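Local structure of serpin (Taeniopygia guttata, 5HGC) at residues Y215-R226 / T256-L264. The protein binds cortisol and, as a member of the serpin family, probably inhibits serine proteases. Numbering follows the deposited sequence.
Sequences YFDEELSCTVVR and TIQKWSDHL. With HCY ((11alpha,14beta)-11,17,21-trihydroxypregn-4-ene-3,20-dione), chain B.
Val224 sets its CG2 squarely over one face of the Trp260 indole, 3.7 Å from the centroid of the five-membered ring and 10° off its normal. The other face takes the CG2 of Thr256, one helical turn earlier, offset toward the rim, so methyl groups grip the indole from both sides. At its edge NE1 gives a nearly straight hydrogen bond (171°) to Asp217 OD2, 3.1 Å away; the acceptor lies in the ring plane, yet the indole meets the carboxylate from above its own plane. The same oxygen also accepts a weak hydrogen bond from Lys259 NZ at 3.3 Å, part of a salt bridge, which probably helps this buried aspartate stay charged. With an alanine in place of Trp260 the N-H is gone, and Asp217 OD2 would probably be left with Lys259 alone across this contact, while a gap is likely to open beside Val224 CG2.

In serpin terms, helix H (254-263) packs here on strands 1 and 2 of sheet B (211-217 and 222-228), beside the steroid site; a G1 beta bulge, Ser221 and Cys222 facing Asp217, closes the hairpin at its turn.

Farther along, Tyr215 has CG anti to the backbone N (chi1 177°), and one face of its ring receives His263 CB, 3.9 Å from the ring centroid. Its CD2 comes within 3.6 Å of Trp260 CD1, the two rings meeting rim to rim. Leu264 splits its methyls: CD2 touches Tyr215 CB, while CD1 sits over a face of the Arg226 guanidinium. The Arg226 chain, bent at chi2 and chi3, brings that group to cortisol: NH1 bonds to O4 of the ligand at 2.8 Å and NH2 to its O5, while NE pairs with Asp213 and NH1 also bonds Thr234. From the helix, Ser261 OG shares a hydrogen bond with the steroid's O2 at 3.0 Å, either being a possible donor.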
loop_
_atom_site.group_PDB
_atom_site.type_symbol
_atom_site.label_atom_id
_atom_site.label_comp_id
_atom_site.label_asym_id
_atom_site.label_seq_id
_atom_site.Cartn_x
_atom_site.Cartn_y
_atom_site.Cartn_z
ATOM N N TYR A 215 10.371 -13.834 -14.987
ATOM C CA TYR A 215 11.168 -13.010 -15.884
ATOM C C TYR A 215 12.425 -12.618 -15.186
ATOM O O TYR A 215 12.369 -12.328 -13.999
ATOM C CB TYR A 215 10.415 -11.744 -16.278
ATOM C CG TYR A 215 11.224 -10.812 -17.164
ATOM C CD1 TYR A 215 11.580 -11.179 -18.477
ATOM C CD2 TYR A 215 11.656 -9.563 -16.682
ATOM C CE1 TYR A 215 12.334 -10.335 -19.273
ATOM C CE2 TYR A 215 12.406 -8.733 -17.482
ATOM C CZ TYR A 215 12.731 -9.127 -18.772
ATOM O OH TYR A 215 13.471 -8.289 -19.556
ATOM N N PHE A 216 13.556 -12.620 -15.905
ATOM C CA PHE A 216 14.826 -12.112 -15.387
ATOM C C PHE A 216 15.123 -10.842 -16.150
ATOM O O PHE A 216 15.120 -10.930 -17.357
ATOM C CB PHE A 216 15.945 -13.172 -15.606
ATOM C CG PHE A 216 17.300 -12.777 -15.011
ATOM C CD1 PHE A 216 17.575 -12.945 -13.622
ATOM C CD2 PHE A 216 18.316 -12.196 -15.818
ATOM C CE1 PHE A 216 18.821 -12.549 -13.047
ATOM C CE2 PHE A 216 19.542 -11.813 -15.246
ATOM C CZ PHE A 216 19.793 -11.989 -13.863
ATOM N N ASP A 217 15.335 -9.659 -15.529
ATOM C CA ASP A 217 16.115 -8.624 -16.304
ATOM C C ASP A 217 17.564 -8.499 -15.959
ATOM O O ASP A 217 17.924 -8.426 -14.761
ATOM C CB ASP A 217 15.490 -7.219 -16.484
ATOM C CG ASP A 217 15.103 -6.587 -15.230
ATOM O OD1 ASP A 217 15.267 -7.274 -14.215
ATOM O OD2 ASP A 217 14.582 -5.432 -15.260
ATOM N N GLU A 218 18.380 -8.450 -17.027
ATOM C CA GLU A 218 19.824 -8.265 -16.855
ATOM C C GLU A 218 20.084 -6.850 -16.403
ATOM O O GLU A 218 20.772 -6.664 -15.395
ATOM C CB GLU A 218 20.675 -8.601 -18.098
ATOM C CG GLU A 218 20.719 -10.067 -18.485
ATOM C CD GLU A 218 19.655 -10.401 -19.519
ATOM O OE1 GLU A 218 18.603 -9.715 -19.525
ATOM O OE2 GLU A 218 19.865 -11.338 -20.331
ATOM N N GLU A 219 19.519 -5.871 -17.124
ATOM C CA GLU A 219 19.583 -4.442 -16.748
ATOM C C GLU A 219 19.461 -4.254 -15.234
ATOM O O GLU A 219 20.279 -3.541 -14.632
ATOM C CB GLU A 219 18.464 -3.632 -17.401
ATOM C CG GLU A 219 18.251 -3.819 -18.893
ATOM C CD GLU A 219 17.804 -2.522 -19.564
ATOM O OE1 GLU A 219 17.703 -1.475 -18.868
ATOM O OE2 GLU A 219 17.559 -2.545 -20.797
ATOM N N LEU A 220 18.465 -4.907 -14.613
ATOM C CA LEU A 220 18.285 -4.697 -13.205
ATOM C C LEU A 220 18.834 -5.767 -12.294
ATOM O O LEU A 220 18.932 -5.545 -11.080
ATOM C CB LEU A 220 16.848 -4.307 -12.870
ATOM C CG LEU A 220 16.366 -3.016 -13.538
ATOM C CD1 LEU A 220 14.951 -2.743 -13.098
ATOM C CD2 LEU A 220 17.226 -1.829 -13.161
ATOM N N SER A 221 19.216 -6.917 -12.857
ATOM C CA SER A 221 19.808 -8.026 -12.068
ATOM C C SER A 221 18.824 -8.592 -11.044
ATOM O O SER A 221 19.175 -8.867 -9.866
ATOM C CB SER A 221 21.118 -7.595 -11.391
ATOM O OG SER A 221 21.808 -6.654 -12.203
ATOM N N CYS A 222 17.601 -8.804 -11.534
ATOM C CA CYS A 222 16.434 -9.164 -10.728
ATOM C C CYS A 222 15.750 -10.373 -11.261
ATOM O O CYS A 222 15.430 -10.418 -12.454
ATOM C CB CYS A 222 15.364 -8.087 -10.895
ATOM S SG CYS A 222 15.716 -6.668 -9.948
ATOM N N THR A 223 15.397 -11.283 -10.378
ATOM C CA THR A 223 14.506 -12.348 -10.752
ATOM C C THR A 223 13.126 -11.882 -10.358
ATOM O O THR A 223 12.960 -11.421 -9.271
ATOM C CB THR A 223 14.912 -13.633 -10.036
ATOM O OG1 THR A 223 16.239 -13.969 -10.443
ATOM C CG2 THR A 223 14.009 -14.766 -10.397
ATOM N N VAL A 224 12.152 -11.990 -11.265
ATOM C CA VAL A 224 10.754 -11.632 -11.020
ATOM C C VAL A 224 9.903 -12.889 -11.060
ATOM O O VAL A 224 9.931 -13.596 -12.062
ATOM C CB VAL A 224 10.227 -10.616 -12.069
ATOM C CG1 VAL A 224 8.778 -10.168 -11.741
ATOM C CG2 VAL A 224 11.179 -9.414 -12.172
ATOM N N VAL A 225 9.153 -13.163 -9.988
ATOM C CA VAL A 225 8.179 -14.222 -9.997
ATOM C C VAL A 225 6.829 -13.615 -9.643
ATOM O O VAL A 225 6.712 -12.836 -8.672
ATOM C CB VAL A 225 8.562 -15.352 -9.018
ATOM C CG1 VAL A 225 7.482 -16.401 -8.940
ATOM C CG2 VAL A 225 9.865 -16.028 -9.474
ATOM N N ARG A 226 5.809 -13.960 -10.425
ATOM C CA ARG A 226 4.482 -13.445 -10.182
ATOM C C ARG A 226 3.479 -14.561 -9.847
ATOM O O ARG A 226 3.335 -15.516 -10.601
ATOM C CB ARG A 226 4.013 -12.632 -11.381
ATOM C CG ARG A 226 2.628 -12.057 -11.191
ATOM C CD ARG A 226 1.607 -12.997 -11.800
ATOM N NE ARG A 226 1.480 -12.685 -13.220
ATOM C CZ ARG A 226 0.959 -11.559 -13.687
ATOM N NH1 ARG A 226 0.471 -10.630 -12.840
ATOM N NH2 ARG A 226 0.935 -11.349 -14.984
ATOM N N THR A 256 9.240 0.109 -15.530
ATOM C CA THR A 256 9.834 -1.148 -15.090
ATOM C C THR A 256 8.765 -2.239 -14.863
ATOM O O THR A 256 8.937 -3.399 -15.304
ATOM C CB THR A 256 10.589 -0.962 -13.781
ATOM O OG1 THR A 256 11.540 0.087 -13.916
ATOM C CG2 THR A 256 11.339 -2.217 -13.406
ATOM N N ILE A 257 7.655 -1.866 -14.194
ATOM C CA ILE A 257 6.568 -2.817 -13.928
ATOM C C ILE A 257 5.974 -3.325 -15.247
ATOM O O ILE A 257 5.797 -4.534 -15.390
ATOM C CB ILE A 257 5.466 -2.283 -12.969
ATOM C CG1 ILE A 257 6.041 -1.825 -11.598
ATOM C CG2 ILE A 257 4.411 -3.348 -12.759
ATOM C CD1 ILE A 257 6.815 -2.901 -10.841
ATOM N N GLN A 258 5.701 -2.414 -16.183
ATOM C CA GLN A 258 5.098 -2.765 -17.457
ATOM C C GLN A 258 6.016 -3.655 -18.302
ATOM O O GLN A 258 5.531 -4.584 -18.959
ATOM C CB GLN A 258 4.713 -1.534 -18.278
ATOM C CG GLN A 258 4.010 -1.925 -19.575
ATOM C CD GLN A 258 2.873 -1.002 -19.920
ATOM O OE1 GLN A 258 3.031 0.254 -19.960
ATOM N NE2 GLN A 258 1.693 -1.601 -20.160
ATOM N N LYS A 259 7.315 -3.346 -18.285
ATOM C CA LYS A 259 8.346 -4.190 -18.873
ATOM C C LYS A 259 8.191 -5.616 -18.317
ATOM O O LYS A 259 7.975 -6.569 -19.116
ATOM C CB LYS A 259 9.750 -3.653 -18.573
ATOM C CG LYS A 259 10.867 -4.475 -19.229
ATOM C CD LYS A 259 12.225 -3.804 -19.152
ATOM C CE LYS A 259 13.073 -4.299 -17.992
ATOM N NZ LYS A 259 14.524 -4.247 -18.387
ATOM N N TRP A 260 8.231 -5.749 -16.974
ATOM C CA TRP A 260 8.107 -7.070 -16.368
ATOM C C TRP A 260 6.860 -7.838 -16.839
ATOM O O TRP A 260 6.936 -8.988 -17.339
ATOM C CB TRP A 260 8.166 -6.983 -14.867
ATOM C CG TRP A 260 9.517 -6.520 -14.331
ATOM C CD1 TRP A 260 10.720 -6.495 -15.004
ATOM C CD2 TRP A 260 9.792 -6.041 -13.004
ATOM N NE1 TRP A 260 11.725 -6.010 -14.180
ATOM C CE2 TRP A 260 11.193 -5.731 -12.948
ATOM C CE3 TRP A 260 8.995 -5.840 -11.857
ATOM C CZ2 TRP A 260 11.824 -5.234 -11.777
ATOM C CZ3 TRP A 260 9.604 -5.312 -10.683
ATOM C CH2 TRP A 260 11.015 -5.013 -10.661
ATOM N N SER A 261 5.705 -7.212 -16.712
ATOM C CA SER A 261 4.502 -7.950 -16.970
ATOM C C SER A 261 4.344 -8.262 -18.474
ATOM O O SER A 261 3.742 -9.278 -18.808
ATOM C CB SER A 261 3.298 -7.235 -16.381
ATOM O OG SER A 261 3.148 -5.961 -16.970
ATOM N N ASP A 262 4.903 -7.422 -19.355
ATOM C CA ASP A 262 4.912 -7.686 -20.788
ATOM C C ASP A 262 5.711 -8.942 -21.112
ATOM O O ASP A 262 5.346 -9.665 -22.034
ATOM C CB ASP A 262 5.479 -6.512 -21.590
ATOM C CG ASP A 262 4.496 -5.297 -21.694
ATOM O OD1 ASP A 262 3.271 -5.429 -21.492
ATOM O OD2 ASP A 262 4.981 -4.183 -21.992
ATOM N N HIS A 263 6.750 -9.205 -20.324
ATOM C CA HIS A 263 7.671 -10.306 -20.569
ATOM C C HIS A 263 7.608 -11.541 -19.655
ATOM O O HIS A 263 8.434 -12.439 -19.785
ATOM C CB HIS A 263 9.095 -9.750 -20.584
ATOM C CG HIS A 263 9.336 -8.788 -21.698
ATOM N ND1 HIS A 263 9.676 -7.471 -21.482
ATOM C CD2 HIS A 263 9.233 -8.943 -23.042
ATOM C CE1 HIS A 263 9.783 -6.858 -22.645
ATOM N NE2 HIS A 263 9.502 -7.725 -23.605
ATOM N N LEU A 264 6.671 -11.598 -18.720
ATOM C CA LEU A 264 6.522 -12.817 -17.887
ATOM C C LEU A 264 6.078 -13.972 -18.748
ATOM O O LEU A 264 5.282 -13.761 -19.685
ATOM C CB LEU A 264 5.476 -12.635 -16.785
ATOM C CG LEU A 264 5.855 -11.614 -15.741
ATOM C CD1 LEU A 264 4.548 -11.268 -15.061
ATOM C CD2 LEU A 264 6.917 -12.127 -14.774
HETATM C C1 HCY B . 1.003 -0.376 -16.738
HETATM C C2 HCY B . 1.332 1.080 -17.055
HETATM C C3 HCY B . 0.702 2.032 -16.064
HETATM C C4 HCY B . 0.156 1.535 -14.778
HETATM C C5 HCY B . 0.509 0.324 -14.333
HETATM C C6 HCY B . 0.352 0.008 -12.862
HETATM C C7 HCY B . -0.336 -1.363 -12.683
HETATM C C8 HCY B . 0.158 -2.490 -13.597
HETATM C C9 HCY B . 0.189 -2.006 -15.064
HETATM C C10 HCY B . 1.068 -0.750 -15.259
HETATM C C12 HCY B . -0.410 -4.449 -15.873
HETATM C C11 HCY B . 0.383 -3.148 -16.123
HETATM C C13 HCY B . -0.350 -4.886 -14.379
HETATM C C14 HCY B . -0.757 -3.692 -13.513
HETATM C C15 HCY B . -1.147 -4.290 -12.183
HETATM C C16 HCY B . -1.756 -5.647 -12.510
HETATM C C17 HCY B . -1.429 -5.933 -13.997
HETATM C C18 HCY B . 1.037 -5.453 -13.956
HETATM C C19 HCY B . 2.548 -0.917 -14.850
HETATM C C20 HCY B . -1.065 -7.384 -14.255
HETATM C C21 HCY B . -1.440 -8.050 -15.563
HETATM O O1 HCY B . 0.710 3.222 -16.308
HETATM O O2 HCY B . 1.782 -3.442 -16.052
HETATM O O3 HCY B . -2.624 -5.754 -14.790
HETATM O O4 HCY B . -0.463 -8.037 -13.417
HETATM O O5 HCY B . -0.308 -8.866 -15.855
#